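Local atomic coordinates of ATPase associated with various cellular activities, AAA_5 (Staphylothermus marinus, PDB entry 6N0S), a protein that is the McrB subunit of a restriction system, probably an ATP-hydrolysing AAA+ motor in its full form, represented here by an N-terminal EVE-like domain that probably binds nucleic acid. Residues N4-G8 and S40-G44; H26-W32 and L99-F103. One frame throughout, in Å; residues are numbered along the deposited sequence.

Contact 1. Residues N4-G8 and S40-G44; sequences NKILG and SEYRG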
ATOM      1  N   ASN A   4      10.354 -10.465 -16.376  1.00 51.80           N
ATOM      2  CA  ASN A   4      11.193  -9.526 -15.673  1.00 49.00           C
ATOM      3  C   ASN A   4      11.128  -9.848 -14.198  1.00 40.82           C
ATOM      4  O   ASN A   4      10.397 -10.740 -13.758  1.00 42.26           O
ATOM      5  CB  ASN A   4      10.740  -8.107 -15.952  1.00 53.88           C
ATOM      6  CG  ASN A   4      10.893  -7.752 -17.370  1.00 59.55           C
ATOM      7  OD1 ASN A   4      12.015  -7.675 -17.889  1.00 64.66           O
ATOM      8  ND2 ASN A   4       9.773  -7.553 -18.035  1.00 59.87           N
ATOM      9  N   LYS A   5      11.876  -9.102 -13.417  1.00 34.72           N
ATOM     10  CA  LYS A   5      12.046  -9.493 -12.047  1.00 38.74           C
ATOM     11  C   LYS A   5      10.835  -9.059 -11.237  1.00 35.84           C
ATOM     12  O   LYS A   5      10.189  -8.038 -11.528  1.00 32.35           O
ATOM     13  CB  LYS A   5      13.354  -8.960 -11.470  1.00 47.46           C
ATOM     14  CG  LYS A   5      13.789  -7.550 -11.785  1.00 53.83           C
ATOM     15  CD  LYS A   5      15.320  -7.473 -11.553  1.00 45.96           C
ATOM     16  CE  LYS A   5      15.837  -6.060 -11.217  1.00 60.20           C
ATOM     17  NZ  LYS A   5      17.353  -5.933 -11.346  1.00 46.89           N
ATOM     18  N   ILE A   6      10.488  -9.904 -10.271  1.00 30.71           N
ATOM     19  CA  ILE A   6       9.456  -9.623  -9.285  1.00 32.51           C
ATOM     20  C   ILE A   6      10.099  -9.694  -7.916  1.00 32.59           C
ATOM     21  O   ILE A   6      10.969 -10.539  -7.673  1.00 37.40           O
ATOM     22  CB  ILE A   6       8.295 -10.615  -9.417  1.00 30.55           C
ATOM     23  CG1 ILE A   6       8.809 -12.063  -9.323  1.00 35.81           C
ATOM     24  CG2 ILE A   6       7.610 -10.437 -10.802  1.00 37.79           C
ATOM     25  CD1 ILE A   6       7.693 -13.085  -9.236  1.00 36.38           C
ATOM     26  N   LEU A   7       9.688  -8.798  -7.032  1.00 33.18           N
ATOM     27  CA  LEU A   7      10.198  -8.825  -5.674  1.00 34.26           C
ATOM     28  C   LEU A   7       9.780 -10.111  -4.978  1.00 34.35           C
ATOM     29  O   LEU A   7      10.560 -10.705  -4.226  1.00 34.67           O
ATOM     30  CB  LEU A   7       9.711  -7.606  -4.898  1.00 33.28           C
ATOM     31  CG  LEU A   7      10.245  -7.515  -3.479  1.00 29.12           C
ATOM     32  CD1 LEU A   7      11.771  -7.519  -3.522  1.00 34.76           C
ATOM     33  CD2 LEU A   7       9.736  -6.279  -2.778  1.00 34.74           C
ATOM     34  N   GLY A   8       8.565 -10.568  -5.237  1.00 37.32           N
ATOM     35  CA  GLY A   8       8.125 -11.831  -4.679  1.00 33.62           C
ATOM     36  C   GLY A   8       6.829 -12.247  -5.332  1.00 34.50           C
ATOM     37  O   GLY A   8       6.325 -11.594  -6.255  1.00 31.27           O
ATOM     38  N   SER A  40       9.584  -3.846  -9.720  1.00 31.83           N
ATOM     39  CA  SER A  40       9.477  -5.264  -9.375  1.00 34.56           C
ATOM     40  C   SER A  40       8.343  -5.533  -8.379  1.00 31.35           C
ATOM     41  O   SER A  40       7.775  -6.639  -8.366  1.00 30.27           O
ATOM     42  CB  SER A  40      10.804  -5.781  -8.826  1.00 36.94           C
ATOM     43  OG  SER A  40      11.049  -5.323  -7.523  1.00 37.65           O
ATOM     44  N   GLU A  41       8.029  -4.559  -7.524  1.00 33.97           N
ATOM     45  CA  GLU A  41       6.901  -4.687  -6.586  1.00 34.81           C
ATOM     46  C   GLU A  41       5.575  -4.689  -7.325  1.00 36.66           C
ATOM     47  O   GLU A  41       4.735  -5.580  -7.134  1.00 35.06           O
ATOM     48  CB  GLU A  41       6.946  -3.547  -5.584  1.00 30.54           C
ATOM     49  CG  GLU A  41       8.155  -3.649  -4.644  1.00 37.31           C
ATOM     50  CD  GLU A  41       8.699  -2.311  -4.121  1.00 46.91           C
ATOM     51  OE1 GLU A  41       7.955  -1.508  -3.471  1.00 35.94           O
ATOM     52  OE2 GLU A  41       9.914  -2.087  -4.339  1.00 40.81           O
ATOM     53  N   TYR A  42       5.382  -3.710  -8.197  1.00 36.64           N
ATOM     54  CA  TYR A  42       4.223  -3.719  -9.073  1.00 32.87           C
ATOM     55  C   TYR A  42       4.139  -5.008  -9.877  1.00 34.85           C
ATOM     56  O   TYR A  42       3.073  -5.629  -9.971  1.00 35.17           O
ATOM     57  CB  TYR A  42       4.304  -2.512  -9.999  1.00 36.09           C
ATOM     58  CG  TYR A  42       3.150  -2.379 -10.970  1.00 36.92           C
ATOM     59  CD1 TYR A  42       1.849  -2.540 -10.550  1.00 39.46           C
ATOM     60  CD2 TYR A  42       3.368  -2.058 -12.303  1.00 37.79           C
ATOM     61  CE1 TYR A  42       0.785  -2.393 -11.428  1.00 38.69           C
ATOM     62  CE2 TYR A  42       2.306  -1.888 -13.181  1.00 44.66           C
ATOM     63  CZ  TYR A  42       1.017  -2.056 -12.729  1.00 41.13           C
ATOM     64  OH  TYR A  42      -0.045  -1.901 -13.589  1.00 42.12           O
ATOM     65  N   ARG A  43       5.245  -5.414 -10.511  1.00 37.54           N
ATOM     66  CA  ARG A  43       5.185  -6.622 -11.320  1.00 34.35           C
ATOM     67  C   ARG A  43       4.839  -7.828 -10.448  1.00 30.21           C
ATOM     68  O   ARG A  43       3.980  -8.642 -10.811  1.00 33.02           O
ATOM     69  CB  ARG A  43       6.513  -6.807 -12.081  1.00 36.60           C
ATOM     70  CG  ARG A  43       6.484  -7.774 -13.274  1.00 46.26           C
ATOM     71  CD  ARG A  43       7.514  -7.370 -14.403  1.00 39.42           C
ATOM     72  NE  ARG A  43       8.752  -6.914 -13.804  1.00 45.67           N
ATOM     73  CZ  ARG A  43       9.356  -5.761 -14.042  1.00 44.78           C
ATOM     74  NH1 ARG A  43       8.896  -4.911 -14.932  1.00 47.47           N
ATOM     75  NH2 ARG A  43      10.451  -5.464 -13.372  1.00 44.04           N
ATOM     76  N   GLY A  44       5.458  -7.934  -9.272  1.00 30.11           N
ATOM     77  CA  GLY A  44       5.155  -9.042  -8.372  1.00 30.52           C
ATOM     78  C   GLY A  44       3.712  -9.073  -7.899  1.00 32.09           C
ATOM     79  O   GLY A  44       3.076 -10.134  -7.854  1.00 34.02           O
TER
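Arg43 takes hold of the backbone carbonyl of Lys5 side-on, with two nitrogens on a single oxygen. The bond from Arg43 NE to Lys5 O is the shorter, 2.9 Å, and the straighter, 157° at the hydrogen; that from Arg43 NH2 to the same oxygen is longer and more bent, 3.2 Å and 140°. Lys5 O lies nearly in the guanidinium plane, and NH2 meets a lone pair in the carbonyl plane while NE is tilted out of it. The arginine chain gets there by leaving the helix with CG anti to the backbone N (chi1 -163°) and then bending at chi2 and chi3. A second kind of bond joins main chain to main chain: Leu7 N donates to Ser40 O over 3.2 Å, from above the carbonyl plane. Gly44 N reaches that oxygen from the opposite face as part of the helix, so Ser40 O serves two donors.

Van der Waals contacts fill in around these bonds. Asn4 CB sits over one face of the guanidinium, 3.2 Å from Arg43 NE. Ile6 CG2 reaches the helix backbone, 3.6 Å from Gly44 N. Leu7 runs alongside Glu41, CD2 to CG 3.6 Å, while the carboxylate beyond is engaged by the backbone N of Tyr165 and Leu166 and by a salt bridge to Arg164. At Gly44 a side chain would point into the 4-8 segment and collide with Gly8 O.

In the EVE-like, PUA-related fold of this domain, the irregular N-terminal segment, which leads into strand 12-17 of the mixed sheet, lies across the first turn of helix 39-52.

Contact 2. Residues H26-W32 and L99-F103; sequences HIGLTLW and LRKIF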
ATOM      1  N   HIS A  26      -6.912   7.596   4.677  1.00 36.10           N
ATOM      2  CA  HIS A  26      -6.961   7.037   3.333  1.00 36.98           C
ATOM      3  C   HIS A  26      -6.397   5.617   3.252  1.00 34.44           C
ATOM      4  O   HIS A  26      -6.491   4.986   2.192  1.00 34.87           O
ATOM      5  CB  HIS A  26      -6.161   7.904   2.408  1.00 37.35           C
ATOM      6  CG  HIS A  26      -4.716   7.930   2.765  1.00 39.41           C
ATOM      7  ND1 HIS A  26      -4.260   8.409   3.978  1.00 38.01           N
ATOM      8  CD2 HIS A  26      -3.629   7.477   2.099  1.00 37.78           C
ATOM      9  CE1 HIS A  26      -2.945   8.271   4.031  1.00 36.33           C
ATOM     10  NE2 HIS A  26      -2.541   7.715   2.902  1.00 37.40           N
ATOM     11  N   ILE A  27      -5.773   5.136   4.312  1.00 33.63           N
ATOM     12  CA  ILE A  27      -5.066   3.860   4.256  1.00 36.38           C
ATOM     13  C   ILE A  27      -6.093   2.748   4.286  1.00 39.68           C
ATOM     14  O   ILE A  27      -6.987   2.742   5.138  1.00 38.76           O
ATOM     15  CB  ILE A  27      -4.057   3.726   5.401  1.00 37.86           C
ATOM     16  CG1 ILE A  27      -2.920   4.725   5.167  1.00 34.73           C
ATOM     17  CG2 ILE A  27      -3.422   2.275   5.407  1.00 37.29           C
ATOM     18  CD1 ILE A  27      -1.903   4.802   6.276  1.00 44.14           C
ATOM     19  N   GLY A  28      -5.998   1.833   3.322  1.00 36.48           N
ATOM     20  CA  GLY A  28      -6.981   0.793   3.173  1.00 31.18           C
ATOM     21  C   GLY A  28      -7.899   0.979   1.993  1.00 34.57           C
ATOM     22  O   GLY A  28      -8.665   0.061   1.682  1.00 37.81           O
ATOM     23  N   LEU A  29      -7.808   2.107   1.290  1.00 32.46           N
ATOM     24  CA  LEU A  29      -8.634   2.376   0.125  1.00 35.46           C
ATOM     25  C   LEU A  29      -7.960   2.086  -1.204  1.00 37.46           C
ATOM     26  O   LEU A  29      -8.634   1.672  -2.163  1.00 37.58           O
ATOM     27  CB  LEU A  29      -9.069   3.845   0.141  1.00 37.82           C
ATOM     28  CG  LEU A  29      -9.869   4.274   1.350  1.00 38.15           C
ATOM     29  CD1 LEU A  29     -10.193   5.765   1.193  1.00 36.53           C
ATOM     30  CD2 LEU A  29     -11.128   3.441   1.500  1.00 39.06           C
ATOM     31  N   THR A  30      -6.664   2.357  -1.323  1.00 37.50           N
ATOM     32  CA  THR A  30      -5.968   2.102  -2.575  1.00 33.47           C
ATOM     33  C   THR A  30      -4.524   1.759  -2.291  1.00 33.92           C
ATOM     34  O   THR A  30      -4.021   1.939  -1.181  1.00 33.21           O
ATOM     35  CB  THR A  30      -5.985   3.293  -3.547  1.00 41.71           C
ATOM     36  OG1 THR A  30      -5.161   4.344  -3.024  1.00 38.36           O
ATOM     37  CG2 THR A  30      -7.389   3.806  -3.779  1.00 38.77           C
ATOM     38  N   LEU A  31      -3.900   1.206  -3.330  1.00 32.31           N
ATOM     39  CA  LEU A  31      -2.461   1.101  -3.489  1.00 37.67           C
ATOM     40  C   LEU A  31      -2.109   1.826  -4.766  1.00 33.52           C
ATOM     41  O   LEU A  31      -2.725   1.581  -5.804  1.00 34.33           O
ATOM     42  CB  LEU A  31      -1.988  -0.351  -3.612  1.00 33.00           C
ATOM     43  CG  LEU A  31      -2.417  -1.336  -2.523  1.00 30.08           C
ATOM     44  CD1 LEU A  31      -1.847  -2.746  -2.854  1.00 33.10           C
ATOM     45  CD2 LEU A  31      -1.995  -0.909  -1.137  1.00 30.67           C
ATOM     46  N   TRP A  32      -1.108   2.685  -4.707  1.00 30.89           N
ATOM     47  CA  TRP A  32      -0.743   3.404  -5.914  1.00 34.45           C
ATOM     48  C   TRP A  32       0.681   3.896  -5.761  1.00 32.42           C
ATOM     49  O   TRP A  32       1.190   4.032  -4.648  1.00 33.22           O
ATOM     50  CB  TRP A  32      -1.725   4.559  -6.158  1.00 34.99           C
ATOM     51  CG  TRP A  32      -1.579   5.695  -5.213  1.00 29.49           C
ATOM     52  CD1 TRP A  32      -2.210   5.855  -4.013  1.00 36.22           C
ATOM     53  CD2 TRP A  32      -0.764   6.841  -5.395  1.00 33.88           C
ATOM     54  NE1 TRP A  32      -1.830   7.033  -3.432  1.00 33.13           N
ATOM     55  CE2 TRP A  32      -0.937   7.658  -4.263  1.00 35.25           C
ATOM     56  CE3 TRP A  32       0.112   7.250  -6.405  1.00 34.02           C
ATOM     57  CZ2 TRP A  32      -0.275   8.871  -4.112  1.00 36.23           C
ATOM     58  CZ3 TRP A  32       0.774   8.443  -6.257  1.00 37.64           C
ATOM     59  CH2 TRP A  32       0.579   9.251  -5.117  1.00 42.44           C
ATOM     60  N   LEU A  99      -7.883   9.646  -7.342  1.00 35.86           N
ATOM     61  CA  LEU A  99      -7.743   9.477  -5.891  1.00 34.18           C
ATOM     62  C   LEU A  99      -8.544  10.518  -5.123  1.00 34.89           C
ATOM     63  O   LEU A  99      -9.149  10.202  -4.087  1.00 35.56           O
ATOM     64  CB  LEU A  99      -6.279   9.565  -5.492  1.00 28.72           C
ATOM     65  CG  LEU A  99      -5.378   8.462  -6.080  1.00 32.44           C
ATOM     66  CD1 LEU A  99      -3.881   8.780  -5.855  1.00 35.15           C
ATOM     67  CD2 LEU A  99      -5.763   7.166  -5.438  1.00 34.65           C
ATOM     68  N   ARG A 100      -8.533  11.772  -5.578  1.00 39.13           N
ATOM     69  CA  ARG A 100      -9.307  12.801  -4.857  1.00 34.77           C
ATOM     70  C   ARG A 100     -10.782  12.418  -4.785  1.00 34.29           C
ATOM     71  O   ARG A 100     -11.429  12.558  -3.733  1.00 42.33           O
ATOM     72  CB  ARG A 100      -9.137  14.167  -5.538  1.00 38.80           C
ATOM     73  CG  ARG A 100     -10.037  15.329  -4.930  1.00 39.11           C
ATOM     74  CD  ARG A 100      -9.669  16.726  -5.501  1.00 36.21           C
ATOM     75  NE  ARG A 100      -8.314  17.152  -5.158  1.00 31.43           N
ATOM     76  CZ  ARG A 100      -7.949  17.776  -4.049  1.00 38.07           C
ATOM     77  NH1 ARG A 100      -8.842  18.108  -3.115  1.00 39.35           N
ATOM     78  NH2 ARG A 100      -6.665  18.069  -3.878  1.00 41.90           N
ATOM     79  N   LYS A 101     -11.340  11.930  -5.896  1.00 42.05           N
ATOM     80  CA  LYS A 101     -12.723  11.469  -5.877  1.00 40.85           C
ATOM     81  C   LYS A 101     -12.903  10.319  -4.901  1.00 42.33           C
ATOM     82  O   LYS A 101     -13.847  10.311  -4.102  1.00 43.44           O
ATOM     83  CB  LYS A 101     -13.164  11.074  -7.285  1.00 50.63           C
ATOM     84  CG  LYS A 101     -14.505  10.361  -7.334  1.00 57.59           C
ATOM     85  CD  LYS A 101     -14.997  10.234  -8.776  1.00 63.80           C
ATOM     86  CE  LYS A 101     -16.047   9.146  -8.928  1.00 68.28           C
ATOM     87  NZ  LYS A 101     -17.109   9.240  -7.876  1.00 75.39           N
ATOM     88  N   ILE A 102     -12.010   9.332  -4.933  1.00 47.44           N
ATOM     89  CA  ILE A 102     -12.161   8.212  -4.008  1.00 43.02           C
ATOM     90  C   ILE A 102     -12.077   8.696  -2.565  1.00 39.72           C
ATOM     91  O   ILE A 102     -12.856   8.268  -1.703  1.00 41.63           O
ATOM     92  CB  ILE A 102     -11.117   7.122  -4.305  1.00 39.56           C
ATOM     93  CG1 ILE A 102     -11.422   6.463  -5.637  1.00 45.11           C
ATOM     94  CG2 ILE A 102     -11.157   6.074  -3.230  1.00 44.82           C
ATOM     95  CD1 ILE A 102     -10.251   5.701  -6.256  1.00 45.63           C
ATOM     96  N   PHE A 103     -11.111   9.568  -2.259  1.00 37.13           N
ATOM     97  CA  PHE A 103     -10.951   9.981  -0.872  1.00 41.44           C
ATOM     98  C   PHE A 103     -12.157  10.827  -0.409  1.00 38.56           C
ATOM     99  O   PHE A 103     -12.649  10.652   0.714  1.00 36.04           O
ATOM    100  CB  PHE A 103      -9.620  10.739  -0.699  1.00 41.52           C
ATOM    101  CG  PHE A 103      -8.348   9.899  -0.923  1.00 40.11           C
ATOM    102  CD1 PHE A 103      -8.372   8.513  -1.056  1.00 39.44           C
ATOM    103  CD2 PHE A 103      -7.120  10.534  -0.973  1.00 38.86           C
ATOM    104  CE1 PHE A 103      -7.180   7.788  -1.259  1.00 38.92           C
ATOM    105  CE2 PHE A 103      -5.943   9.829  -1.162  1.00 40.54           C
ATOM    106  CZ  PHE A 103      -5.971   8.457  -1.299  1.00 34.06           C
TER
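Phe103 presents one ring face to His26, whose CB stands over it, 3.9 Å from the ring centroid and 16° off the normal; the opposite face looks back on its own helix, onto the backbone C of Leu99. The imidazole of His26 turns its edge toward the phenyl face in an offset edge-to-face pair, centroids 5.7 Å apart and planes at 61°. Near the plane of the phenyl ring, at its edge, lies Thr30 OG1, and Leu29 CD1 approaches obliquely, 4.0 Å from Phe103 CD1. The indole of Trp32 is the second flat surface: Leu99 CD1 rests on one face, 3.5 Å from the centroid of the five-membered ring and almost on its normal, a close CH-pi contact. With CG set between backbone N and carbonyl carbon (chi1 72°), the indole is swung round to meet that methyl.

The other branch of Leu99 turns to the strand, CD2 lying 3.8 Å from Thr30 OG1. Beside it, Thr30 CG2 meets Ile102 CD1 at 4.2 Å. Helix 99-103 runs nearly antiparallel to strand 30-32, their axes 11.3 Å apart, with side chains filling the space between.

Tyr116 of helix 110-124 joins the cluster: its hydroxyl is hydrogen-bonded to Trp32 NE1, and its ring packs edge-to-face against both His26 and Phe103. Replacing Trp32 by an alanine is likely to leave Leu99 CD1 without the indole face it rests on and the Tyr116 hydroxyl without its NE1 partner.

No hydrogen bond crosses between the two segments; the helix is held to the strand and the loop before it by CH-pi, aromatic and aliphatic contacts, so cohesion here rests on shape and burial, while Trp32 NE1 finds its polar partner on the neighbouring helix.

In the fold
From the N terminus the chain passes through 4-8, then strand 12-17 of the mixed sheet, and reaches 26-32, a loop running into strand 30-34, before helix 39-52 brings it back to 4-8. Contact 1 closes a loop of 31 intervening residues that contains the first half of contact 2. The second half, 99-103, follows strands 54-61 and 72-80; contact 2 closes a loop of 66 intervening residues that holds helix 39-52 and with it 40-44, so the two contacts cross. Their centres are about 22 Å apart, on opposite sides of the domain's centre. Contact 1 ties the N-terminal segment to helix 39-52; contact 2 joins an outer strand of the three-stranded sheet to helix 92-105.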